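Local coordinates for tailspike protein (Acinetobacter phage vB_ApiP_P1, PDB 6E1R) that probably recognises and cleaves the capsular polysaccharide of Acinetobacter baumannii, as the trimeric receptor-binding hydrolase of the phage tail, at residues G233-R238 / G261-M266; D201-Y206 / M226-S231; S484-L489 / G504-T509. All blocks are in the same frame, centred on the assembly; numbering follows the deposited sequence.

Interaction 1: G233-R238 / G261-M266; sequences GFKAIR and GTDDCM
Lys235 sends its chain out with CG trans to the backbone N (chi1 178°), and the bend at chi3 turns the tip towards Asp263 and Asp264. NZ makes a salt bridge with Asp264 OD1 at 2.8 Å, using that oxygen's syn lone pair, and a longer one with Asp263 OD2 at 3.6 Å. A lysine suits this place because its methylenes can lie along the loop backbone, CG standing 3.3 Å from Met266 O, while the ammonium still reaches the carboxylates. Each charge has a further partner: Lys235 bridges to Glu268, Asp263 to Arg205 and Asp264 to Lys294, so the cluster is probably close to balanced.

On the apolar side, Met266, present as selenomethionine, bends at chi2 (59°). This brings CE back to the rim of the Phe234 ring, 3.6 Å from CE2, near the ring plane. Its SE lies obliquely to the ring in a Met-aromatic contact, and its CG packs 3.7 Å from Ala236 CB, where a small side chain fits close to the loop backbone.

Backbone groups complete the join. Ile237 N gives a nearly straight bond of 3.0 Å to Met266 O, in the carbonyl plane, while Ala236 N makes a weak, bent one to the same oxygen. At the other end Thr262 OG1 takes the N-H of Phe234 at 3.0 Å. Gly233 beside it has a positive phi, a backbone shape well suited to glycine.

The contact lies on a parallel beta-helix, where the chain turns a corner at Ala236. Ala236 faces Phe222 of strand 221-222 and Phe258 of strand 257-259, and backbone bonds join Ile237 to Glu268 of strand 267-270 and Ala236 to Ile208 of strand 208-213.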
ATOM      1  N   GLY A 233      10.039   3.100  32.578  1.00 43.26           N
ATOM      2  CA  GLY A 233       9.307   3.319  31.345  1.00 38.62           C
ATOM      3  C   GLY A 233       9.947   2.565  30.198  1.00 44.30           C
ATOM      4  O   GLY A 233      11.119   2.188  30.235  1.00 53.74           O
ATOM      5  N   PHE A 234       9.157   2.338  29.152  1.00 40.14           N
ATOM      6  CA  PHE A 234       9.636   1.665  27.952  1.00 36.25           C
ATOM      7  C   PHE A 234       9.167   2.442  26.735  1.00 40.41           C
ATOM      8  O   PHE A 234       7.965   2.673  26.567  1.00 40.64           O
ATOM      9  CB  PHE A 234       9.140   0.218  27.882  1.00 33.40           C
ATOM     10  CG  PHE A 234       9.364  -0.433  26.544  1.00 37.14           C
ATOM     11  CD1 PHE A 234      10.611  -0.931  26.202  1.00 39.05           C
ATOM     12  CD2 PHE A 234       8.329  -0.549  25.631  1.00 34.56           C
ATOM     13  CE1 PHE A 234      10.824  -1.528  24.974  1.00 36.95           C
ATOM     14  CE2 PHE A 234       8.535  -1.147  24.401  1.00 36.16           C
ATOM     15  CZ  PHE A 234       9.784  -1.636  24.072  1.00 39.75           C
ATOM     16  N   LYS A 235      10.113   2.831  25.887  1.00 44.34           N
ATOM     17  CA  LYS A 235       9.824   3.461  24.609  1.00 43.11           C
ATOM     18  C   LYS A 235      10.419   2.595  23.510  1.00 47.26           C
ATOM     19  O   LYS A 235      11.563   2.143  23.622  1.00 46.88           O
ATOM     20  CB  LYS A 235      10.382   4.886  24.543  1.00 41.84           C
ATOM     21  CG  LYS A 235      10.144   5.574  23.206  1.00 38.65           C
ATOM     22  CD  LYS A 235      10.623   7.016  23.217  1.00 39.55           C
ATOM     23  CE  LYS A 235       9.799   7.856  24.182  1.00 37.99           C
ATOM     24  NZ  LYS A 235      10.246   9.275  24.223  1.00 38.35           N
ATOM     25  N   ALA A 236       9.639   2.360  22.456  1.00 42.75           N
ATOM     26  CA  ALA A 236      10.087   1.470  21.392  1.00 37.32           C
ATOM     27  C   ALA A 236      11.259   2.074  20.630  1.00 37.91           C
ATOM     28  O   ALA A 236      12.330   1.465  20.527  1.00 40.33           O
ATOM     29  CB  ALA A 236       8.926   1.156  20.448  1.00 35.02           C
ATOM     30  N   ILE A 237      11.076   3.273  20.083  1.00 38.96           N
ATOM     31  CA  ILE A 237      12.066   3.892  19.211  1.00 35.90           C
ATOM     32  C   ILE A 237      12.191   5.373  19.546  1.00 39.10           C
ATOM     33  O   ILE A 237      11.187   6.065  19.748  1.00 41.18           O
ATOM     34  CB  ILE A 237      11.702   3.695  17.722  1.00 32.84           C
ATOM     35  CG1 ILE A 237      11.741   2.209  17.359  1.00 32.05           C
ATOM     36  CG2 ILE A 237      12.637   4.487  16.818  1.00 30.62           C
ATOM     37  CD1 ILE A 237      11.266   1.913  15.969  1.00 28.82           C
ATOM     38  N   ARG A 238      13.434   5.853  19.610  1.00 34.18           N
ATOM     39  CA  ARG A 238      13.744   7.278  19.740  1.00 37.08           C
ATOM     40  C   ARG A 238      14.914   7.566  18.806  1.00 43.39           C
ATOM     41  O   ARG A 238      16.058   7.220  19.118  1.00 46.19           O
ATOM     42  CB  ARG A 238      14.122   7.682  21.158  1.00 37.80           C
ATOM     43  CG  ARG A 238      14.278   9.196  21.276  1.00 35.21           C
ATOM     44  CD  ARG A 238      15.110   9.614  22.477  1.00 42.94           C
ATOM     45  NE  ARG A 238      14.425   9.612  23.761  1.00 51.98           N
ATOM     46  CZ  ARG A 238      15.051   9.827  24.914  1.00 53.05           C
ATOM     47  NH1 ARG A 238      16.359  10.048  24.920  1.00 37.37           N
ATOM     48  NH2 ARG A 238      14.377   9.823  26.055  1.00 63.57           N
ATOM     49  N   GLY A 261       3.513   0.184  25.935  1.00 40.67           N
ATOM     50  CA  GLY A 261       4.368   1.337  26.144  1.00 39.61           C
ATOM     51  C   GLY A 261       3.947   2.122  27.371  1.00 43.61           C
ATOM     52  O   GLY A 261       2.775   2.163  27.736  1.00 46.50           O
ATOM     53  N   THR A 262       4.924   2.759  28.022  1.00 40.98           N
ATOM     54  CA  THR A 262       4.642   3.494  29.251  1.00 43.18           C
ATOM     55  C   THR A 262       5.293   4.869  29.313  1.00 44.28           C
ATOM     56  O   THR A 262       5.117   5.566  30.318  1.00 45.49           O
ATOM     57  CB  THR A 262       5.079   2.680  30.482  1.00 42.20           C
ATOM     58  OG1 THR A 262       6.357   2.080  30.237  1.00 48.32           O
ATOM     59  CG2 THR A 262       4.063   1.590  30.795  1.00 39.07           C
ATOM     60  N   ASP A 263       6.019   5.286  28.283  1.00 41.68           N
ATOM     61  CA  ASP A 263       6.664   6.588  28.264  1.00 41.24           C
ATOM     62  C   ASP A 263       5.710   7.619  27.663  1.00 44.20           C
ATOM     63  O   ASP A 263       4.507   7.378  27.521  1.00 44.71           O
ATOM     64  CB  ASP A 263       7.985   6.497  27.502  1.00 40.64           C
ATOM     65  CG  ASP A 263       8.976   7.565  27.920  1.00 42.97           C
ATOM     66  OD1 ASP A 263       8.616   8.413  28.764  1.00 43.69           O
ATOM     67  OD2 ASP A 263      10.116   7.550  27.411  1.00 42.17           O
ATOM     68  N   ASP A 264       6.237   8.795  27.310  1.00 44.82           N
ATOM     69  CA  ASP A 264       5.396   9.822  26.705  1.00 41.66           C
ATOM     70  C   ASP A 264       4.914   9.403  25.324  1.00 42.50           C
ATOM     71  O   ASP A 264       3.830   9.814  24.895  1.00 42.78           O
ATOM     72  CB  ASP A 264       6.152  11.148  26.625  1.00 46.49           C
ATOM     73  CG  ASP A 264       7.420  11.047  25.804  1.00 48.16           C
ATOM     74  OD1 ASP A 264       8.143  10.040  25.947  1.00 47.30           O
ATOM     75  OD2 ASP A 264       7.694  11.978  25.017  1.00 50.93           O
ATOM     76  N   CYS A 265       5.697   8.588  24.618  1.00 39.22           N
ATOM     77  CA  CYS A 265       5.284   8.050  23.333  1.00 37.75           C
ATOM     78  C   CYS A 265       6.000   6.728  23.096  1.00 39.40           C
ATOM     79  O   CYS A 265       6.925   6.357  23.822  1.00 42.10           O
ATOM     80  CB  CYS A 265       5.556   9.038  22.194  1.00 35.04           C
ATOM     81  SG  CYS A 265       7.263   9.602  22.083  1.00 38.85           S
HETATM   82  N   MSE A 266       5.549   6.014  22.071  1.00 35.46           N
HETATM   83  CA  MSE A 266       6.127   4.723  21.726  1.00 38.11           C
HETATM   84  C   MSE A 266       7.234   4.895  20.692  1.00 38.24           C
HETATM   85  O   MSE A 266       8.316   4.326  20.823  1.00 39.48           O
HETATM   86  CB  MSE A 266       5.045   3.778  21.199  1.00 40.46           C
HETATM   87  CG  MSE A 266       5.470   2.322  21.106  1.00 52.46           C
HETATM   88 SE   MSE A 266       6.024   1.584  22.829  1.00 63.94          SE
HETATM   89  CE  MSE A 266       5.646  -0.296  22.478  1.00 63.95           C
TER
HETATM   90  O   HOH W   1       5.969   4.767  25.475  1.00 34.59           O
HETATM   91  O   HOH W   2      11.863   9.039  26.632  1.00 26.97           O

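Interaction 2: D201-Y206 / M226-S231; sequences DRSLRY and MSTTNS
Arg202 crosses Met226 at about a right angle where two loops of the parallel beta-helix meet, the first shaped by a type I turn from Asp201 to Leu204. Starting at the root, Arg202 CB rests 3.7 Å from Met226 CG; its CG passes the selenomethionine methyl, and CD comes within 3.5 Å of that same CE. NE donates a hydrogen bond to Gly223 O and NH2 bonds to Thr224 O, two carbonyls that fix the rotation of the guanidinium. Met226 SE lies over one face, 3.7 Å from NH1, and Met226 CB lies over the same face, closer to its centre. Arginine suits the spot because its long stem offers methylenes to methionine while its flat head satisfies loop carbonyls.

Asp201 organises the turn. Its OD1 accepts Ser203 N on the anti lone pair, making an Asx turn, and Ser227 N at 2.9 Å on the syn one. Ser203 OG reaches this oxygen from above the carboxylate plane. Three donors grip this oxygen: Ser203's two shape the turn, and Ser227 N ties in the second loop. Ser203 CB packs 3.6 Å from Thr228 CG2.

Asn230 closes the other side, CG trans to the backbone N (chi1 -176°) extending its amide to the turn. Besides serving Gly233 O, its ND2 bonds to Arg202 O at 2.9 Å, nearly straight (161°), with the donor in the carbonyl plane.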
ATOM      1  N   ASP A 201      12.663  -6.586  24.468  1.00 37.86           N
ATOM      2  CA  ASP A 201      11.991  -6.847  25.730  1.00 40.73           C
ATOM      3  C   ASP A 201      11.590  -5.541  26.406  1.00 38.70           C
ATOM      4  O   ASP A 201      12.284  -4.525  26.310  1.00 35.66           O
ATOM      5  CB  ASP A 201      12.901  -7.666  26.650  1.00 44.85           C
ATOM      6  CG  ASP A 201      12.154  -8.287  27.814  1.00 52.80           C
ATOM      7  OD1 ASP A 201      11.721  -7.536  28.712  1.00 57.29           O
ATOM      8  OD2 ASP A 201      11.996  -9.526  27.827  1.00 56.19           O
ATOM      9  N   ARG A 202      10.451  -5.581  27.100  1.00 39.93           N
ATOM     10  CA  ARG A 202       9.938  -4.396  27.776  1.00 41.27           C
ATOM     11  C   ARG A 202      10.803  -3.975  28.955  1.00 43.66           C
ATOM     12  O   ARG A 202      10.616  -2.870  29.475  1.00 46.87           O
ATOM     13  CB  ARG A 202       8.507  -4.647  28.252  1.00 38.60           C
ATOM     14  CG  ARG A 202       7.560  -3.482  28.038  1.00 38.03           C
ATOM     15  CD  ARG A 202       6.239  -3.732  28.744  1.00 35.83           C
ATOM     16  NE  ARG A 202       5.761  -5.098  28.547  1.00 37.78           N
ATOM     17  CZ  ARG A 202       4.923  -5.722  29.369  1.00 40.66           C
ATOM     18  NH1 ARG A 202       4.468  -5.105  30.452  1.00 39.08           N
ATOM     19  NH2 ARG A 202       4.540  -6.965  29.112  1.00 38.78           N
ATOM     20  N   SER A 203      11.738  -4.824  29.387  1.00 40.89           N
ATOM     21  CA  SER A 203      12.663  -4.451  30.448  1.00 43.41           C
ATOM     22  C   SER A 203      13.597  -3.328  30.021  1.00 39.82           C
ATOM     23  O   SER A 203      14.122  -2.612  30.882  1.00 41.15           O
ATOM     24  CB  SER A 203      13.477  -5.669  30.888  1.00 42.74           C
ATOM     25  OG  SER A 203      14.119  -6.281  29.782  1.00 43.55           O
ATOM     26  N   LEU A 204      13.813  -3.161  28.720  1.00 36.59           N
ATOM     27  CA  LEU A 204      14.649  -2.081  28.223  1.00 41.32           C
ATOM     28  C   LEU A 204      13.996  -0.731  28.488  1.00 41.01           C
ATOM     29  O   LEU A 204      12.769  -0.598  28.497  1.00 40.43           O
ATOM     30  CB  LEU A 204      14.890  -2.247  26.722  1.00 37.93           C
ATOM     31  CG  LEU A 204      15.735  -3.431  26.257  1.00 38.63           C
ATOM     32  CD1 LEU A 204      15.611  -3.604  24.749  1.00 33.04           C
ATOM     33  CD2 LEU A 204      17.189  -3.248  26.662  1.00 37.67           C
ATOM     34  N   ARG A 205      14.836   0.282  28.712  1.00 44.03           N
ATOM     35  CA  ARG A 205      14.328   1.647  28.800  1.00 45.72           C
ATOM     36  C   ARG A 205      13.932   2.170  27.426  1.00 47.26           C
ATOM     37  O   ARG A 205      12.880   2.802  27.272  1.00 46.13           O
ATOM     38  CB  ARG A 205      15.374   2.554  29.448  1.00 47.19           C
ATOM     39  CG  ARG A 205      14.934   3.999  29.598  1.00 45.36           C
ATOM     40  CD  ARG A 205      13.673   4.118  30.432  1.00 46.03           C
ATOM     41  NE  ARG A 205      13.229   5.503  30.545  1.00 45.45           N
ATOM     42  CZ  ARG A 205      12.399   6.091  29.689  1.00 47.76           C
ATOM     43  NH1 ARG A 205      11.925   5.413  28.653  1.00 47.40           N
ATOM     44  NH2 ARG A 205      12.047   7.357  29.866  1.00 49.25           N
ATOM     45  N   TYR A 206      14.759   1.908  26.416  1.00 45.87           N
ATOM     46  CA  TYR A 206      14.445   2.217  25.029  1.00 43.31           C
ATOM     47  C   TYR A 206      14.729   0.987  24.183  1.00 45.34           C
ATOM     48  O   TYR A 206      15.768   0.343  24.354  1.00 52.56           O
ATOM     49  CB  TYR A 206      15.270   3.403  24.514  1.00 45.20           C
ATOM     50  CG  TYR A 206      15.174   4.645  25.366  1.00 48.41           C
ATOM     51  CD1 TYR A 206      14.106   5.522  25.233  1.00 48.90           C
ATOM     52  CD2 TYR A 206      16.157   4.944  26.297  1.00 52.30           C
ATOM     53  CE1 TYR A 206      14.019   6.659  26.010  1.00 50.83           C
ATOM     54  CE2 TYR A 206      16.080   6.079  27.077  1.00 55.82           C
ATOM     55  CZ  TYR A 206      15.009   6.932  26.931  1.00 54.45           C
ATOM     56  OH  TYR A 206      14.931   8.064  27.708  1.00 56.88           O
HETATM   57  N   MSE A 226       8.157  -9.383  28.743  1.00 54.12           N
HETATM   58  CA  MSE A 226       8.896  -8.640  29.756  1.00 56.76           C
HETATM   59  C   MSE A 226       9.614  -9.588  30.712  1.00 55.55           C
HETATM   60  O   MSE A 226       8.979 -10.243  31.538  1.00 57.07           O
HETATM   61  CB  MSE A 226       7.947  -7.722  30.528  1.00 63.84           C
HETATM   62  CG  MSE A 226       8.635  -6.627  31.323  1.00 71.91           C
HETATM   63 SE   MSE A 226       7.417  -5.777  32.589  1.00 77.90          SE
HETATM   64  CE  MSE A 226       7.548  -3.942  31.973  1.00 74.50           C
ATOM     65  N   SER A 227      10.942  -9.656  30.598  1.00 57.14           N
ATOM     66  CA  SER A 227      11.707 -10.584  31.427  1.00 60.08           C
ATOM     67  C   SER A 227      11.730 -10.130  32.882  1.00 60.59           C
ATOM     68  O   SER A 227      11.514 -10.934  33.797  1.00 60.67           O
ATOM     69  CB  SER A 227      13.127 -10.728  30.880  1.00 59.28           C
ATOM     70  OG  SER A 227      13.856  -9.523  31.029  1.00 62.15           O
ATOM     71  N   THR A 228      11.992  -8.845  33.117  1.00 57.08           N
ATOM     72  CA  THR A 228      11.959  -8.270  34.454  1.00 57.11           C
ATOM     73  C   THR A 228      11.139  -6.987  34.423  1.00 51.89           C
ATOM     74  O   THR A 228      11.048  -6.314  33.393  1.00 44.29           O
ATOM     75  CB  THR A 228      13.376  -8.002  35.000  1.00 61.52           C
ATOM     76  OG1 THR A 228      13.294  -7.600  36.374  1.00 68.80           O
ATOM     77  CG2 THR A 228      14.079  -6.922  34.196  1.00 58.66           C
ATOM     78  N   THR A 229      10.539  -6.658  35.566  1.00 53.16           N
ATOM     79  CA  THR A 229       9.614  -5.532  35.641  1.00 50.02           C
ATOM     80  C   THR A 229      10.320  -4.208  35.374  1.00 46.90           C
ATOM     81  O   THR A 229      11.406  -3.945  35.895  1.00 52.48           O
ATOM     82  CB  THR A 229       8.938  -5.493  37.013  1.00 56.84           C
ATOM     83  OG1 THR A 229       9.526  -6.483  37.866  1.00 69.19           O
ATOM     84  CG2 THR A 229       7.448  -5.766  36.880  1.00 49.80           C
ATOM     85  N   ASN A 230       9.681  -3.369  34.559  1.00 47.68           N
ATOM     86  CA  ASN A 230      10.175  -2.040  34.209  1.00 45.65           C
ATOM     87  C   ASN A 230       9.259  -1.004  34.849  1.00 47.83           C
ATOM     88  O   ASN A 230       8.083  -0.895  34.484  1.00 50.04           O
ATOM     89  CB  ASN A 230      10.231  -1.869  32.690  1.00 41.58           C
ATOM     90  CG  ASN A 230      10.826  -0.536  32.257  1.00 43.04           C
ATOM     91  OD1 ASN A 230      10.841   0.436  33.014  1.00 43.35           O
ATOM     92  ND2 ASN A 230      11.317  -0.488  31.024  1.00 40.21           N
ATOM     93  N   SER A 231       9.805  -0.243  35.797  1.00 45.32           N
ATOM     94  CA  SER A 231       9.069   0.812  36.480  1.00 48.20           C
ATOM     95  C   SER A 231       9.427   2.205  35.981  1.00 52.85           C
ATOM     96  O   SER A 231       8.694   3.156  36.267  1.00 59.99           O
ATOM     97  CB  SER A 231       9.312   0.738  37.991  1.00 49.07           C
ATOM     98  OG  SER A 231      10.690   0.876  38.290  1.00 66.60           O
TER

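Interaction 3: S484-L489 / G504-T509; sequences SAVYEL and GSAGLT
Tyr487 turns its ring obliquely towards Thr509 CG2, 3.9 Å from CE2, and towards Ser505 CB at CD2, while Trp521 meets it in a T-shaped pairing. The setting is an antiparallel beta hairpin, strands 484-494 and 497-507, whose segments here run 172° apart. Tyrosine suits the place because its ring covers small neighbours and its OH still reaches Pro517 O and Phe519 N.

Tyr487 and Ser505 are a non-hydrogen-bonded pair. On the other face of the sheet Val486 and Ala506, a hydrogen-bonded pair, touch through CG2 and CB at 3.6 Å, and there Val486 packs on Gly465 of the second subunit. Glu488 lies on that face too, its bent chain carrying OE1 to Arg467 of the second subunit in a salt bridge, so the hairpin helps build the trimer interface.

Gly507 has a positive phi, a backbone shape that glycine adopts easily. Beyond it, Leu508 centres an inverse gamma turn that ends the strand.

In the pairing itself, Val486 N meets Ala506 O at 2.9 Å and in the carbonyl plane, whereas Ala506 N returns to Val486 O at 3.1 Å, tilted 20° from the plane of the Val486 carbonyl.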
ATOM      1  N   SER A 484     -37.084  40.341   5.655  1.00 34.43           N
ATOM      2  CA  SER A 484     -36.385  39.794   4.504  1.00 37.51           C
ATOM      3  C   SER A 484     -37.005  40.314   3.215  1.00 40.95           C
ATOM      4  O   SER A 484     -38.189  40.656   3.166  1.00 43.15           O
ATOM      5  CB  SER A 484     -36.411  38.258   4.511  1.00 29.56           C
ATOM      6  OG  SER A 484     -35.849  37.730   3.323  1.00 29.07           O
ATOM      7  N   ALA A 485     -36.181  40.372   2.171  1.00 36.83           N
ATOM      8  CA  ALA A 485     -36.630  40.759   0.842  1.00 36.43           C
ATOM      9  C   ALA A 485     -35.725  40.101  -0.186  1.00 37.71           C
ATOM     10  O   ALA A 485     -34.515  39.987   0.025  1.00 35.83           O
ATOM     11  CB  ALA A 485     -36.622  42.281   0.663  1.00 32.15           C
ATOM     12  N   VAL A 486     -36.317  39.669  -1.297  1.00 38.78           N
ATOM     13  CA  VAL A 486     -35.592  39.001  -2.369  1.00 39.14           C
ATOM     14  C   VAL A 486     -35.738  39.826  -3.639  1.00 38.50           C
ATOM     15  O   VAL A 486     -36.795  40.414  -3.893  1.00 34.78           O
ATOM     16  CB  VAL A 486     -36.081  37.552  -2.588  1.00 39.22           C
ATOM     17  CG1 VAL A 486     -35.812  36.717  -1.351  1.00 38.20           C
ATOM     18  CG2 VAL A 486     -37.558  37.528  -2.936  1.00 45.68           C
ATOM     19  N   TYR A 487     -34.666  39.886  -4.424  1.00 37.50           N
ATOM     20  CA  TYR A 487     -34.639  40.649  -5.662  1.00 34.73           C
ATOM     21  C   TYR A 487     -34.033  39.794  -6.763  1.00 35.49           C
ATOM     22  O   TYR A 487     -33.044  39.090  -6.539  1.00 36.59           O
ATOM     23  CB  TYR A 487     -33.832  41.944  -5.501  1.00 37.75           C
ATOM     24  CG  TYR A 487     -34.290  42.823  -4.356  1.00 38.97           C
ATOM     25  CD1 TYR A 487     -33.840  42.596  -3.060  1.00 41.76           C
ATOM     26  CD2 TYR A 487     -35.160  43.883  -4.569  1.00 42.95           C
ATOM     27  CE1 TYR A 487     -34.251  43.393  -2.010  1.00 43.15           C
ATOM     28  CE2 TYR A 487     -35.575  44.689  -3.523  1.00 41.60           C
ATOM     29  CZ  TYR A 487     -35.116  44.437  -2.246  1.00 41.17           C
ATOM     30  OH  TYR A 487     -35.523  45.231  -1.200  1.00 40.43           O
ATOM     31  N   GLU A 488     -34.627  39.859  -7.950  1.00 37.47           N
ATOM     32  CA  GLU A 488     -34.147  39.129  -9.116  1.00 35.82           C
ATOM     33  C   GLU A 488     -33.657  40.147 -10.136  1.00 36.45           C
ATOM     34  O   GLU A 488     -34.446  40.957 -10.634  1.00 39.91           O
ATOM     35  CB  GLU A 488     -35.257  38.257  -9.704  1.00 43.82           C
ATOM     36  CG  GLU A 488     -34.820  37.337 -10.832  1.00 51.66           C
ATOM     37  CD  GLU A 488     -34.259  36.018 -10.326  1.00 49.86           C
ATOM     38  OE1 GLU A 488     -33.753  35.975  -9.184  1.00 45.82           O
ATOM     39  OE2 GLU A 488     -34.334  35.017 -11.070  1.00 47.30           O
ATOM     40  N   LEU A 489     -32.362  40.107 -10.446  1.00 31.98           N
ATOM     41  CA  LEU A 489     -31.730  41.137 -11.258  1.00 32.69           C
ATOM     42  C   LEU A 489     -31.027  40.514 -12.454  1.00 38.31           C
ATOM     43  O   LEU A 489     -30.311  39.519 -12.309  1.00 41.62           O
ATOM     44  CB  LEU A 489     -30.729  41.952 -10.432  1.00 27.32           C
ATOM     45  CG  LEU A 489     -31.244  42.545  -9.119  1.00 26.65           C
ATOM     46  CD1 LEU A 489     -30.107  43.187  -8.340  1.00 26.63           C
ATOM     47  CD2 LEU A 489     -32.358  43.549  -9.378  1.00 26.65           C
ATOM     48  N   GLY A 504     -37.930  40.981 -10.756  1.00 29.40           N
ATOM     49  CA  GLY A 504     -39.009  40.883  -9.792  1.00 33.17           C
ATOM     50  C   GLY A 504     -38.491  41.073  -8.386  1.00 35.75           C
ATOM     51  O   GLY A 504     -37.294  41.262  -8.158  1.00 36.30           O
ATOM     52  N   SER A 505     -39.422  41.027  -7.437  1.00 27.73           N
ATOM     53  CA  SER A 505     -39.088  41.207  -6.031  1.00 29.46           C
ATOM     54  C   SER A 505     -40.200  40.616  -5.180  1.00 35.94           C
ATOM     55  O   SER A 505     -41.311  40.369  -5.659  1.00 42.99           O
ATOM     56  CB  SER A 505     -38.876  42.685  -5.687  1.00 31.27           C
ATOM     57  OG  SER A 505     -40.083  43.418  -5.822  1.00 38.00           O
ATOM     58  N   ALA A 506     -39.884  40.392  -3.907  1.00 36.30           N
ATOM     59  CA  ALA A 506     -40.855  39.890  -2.947  1.00 35.07           C
ATOM     60  C   ALA A 506     -40.386  40.246  -1.545  1.00 35.11           C
ATOM     61  O   ALA A 506     -39.183  40.347  -1.285  1.00 38.26           O
ATOM     62  CB  ALA A 506     -41.055  38.375  -3.078  1.00 29.01           C
ATOM     63  N   GLY A 507     -41.345  40.436  -0.650  1.00 32.54           N
ATOM     64  CA  GLY A 507     -41.054  40.785   0.724  1.00 36.69           C
ATOM     65  C   GLY A 507     -41.209  42.267   1.000  1.00 38.87           C
ATOM     66  O   GLY A 507     -41.912  43.001   0.301  1.00 39.58           O
ATOM     67  N   LEU A 508     -40.528  42.710   2.059  1.00 40.40           N
ATOM     68  CA  LEU A 508     -40.596  44.101   2.506  1.00 40.07           C
ATOM     69  C   LEU A 508     -39.686  44.944   1.617  1.00 38.09           C
ATOM     70  O   LEU A 508     -38.530  45.233   1.938  1.00 34.00           O
ATOM     71  CB  LEU A 508     -40.214  44.206   3.977  1.00 40.11           C
ATOM     72  CG  LEU A 508     -40.962  43.246   4.905  1.00 39.51           C
ATOM     73  CD1 LEU A 508     -40.466  43.377   6.336  1.00 45.09           C
ATOM     74  CD2 LEU A 508     -42.461  43.476   4.829  1.00 38.16           C
ATOM     75  N   THR A 509     -40.233  45.354   0.474  1.00 38.68           N
ATOM     76  CA  THR A 509     -39.477  46.045  -0.562  1.00 38.34           C
ATOM     77  C   THR A 509     -39.882  47.507  -0.721  1.00 35.44           C
ATOM     78  O   THR A 509     -39.421  48.167  -1.659  1.00 31.76           O
ATOM     79  CB  THR A 509     -39.627  45.319  -1.901  1.00 41.59           C
ATOM     80  OG1 THR A 509     -41.016  45.212  -2.238  1.00 44.21           O
ATOM     81  CG2 THR A 509     -39.022  43.926  -1.825  1.00 42.94           C
TER

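Interactions 1 and 2 belong to the same side of the beta-helix, their centres 11 Å apart. They also touch through their backbones, in a probable hydrogen bond of 3.1 Å from Lys235 N to Arg205 O. Interaction 1 is the more buried, combining an ion-pair cluster with a Met-aromatic contact; interaction 2 is more open and relies on a carboxylate and an amide holding loop backbones. Interaction 3 stands apart in the C-terminal antiparallel sheet, its centre about 65 Å from that of interaction 1 and 75 Å from that of interaction 2. There regular strand pairing replaces loop chemistry, and another subunit covers part of the contact.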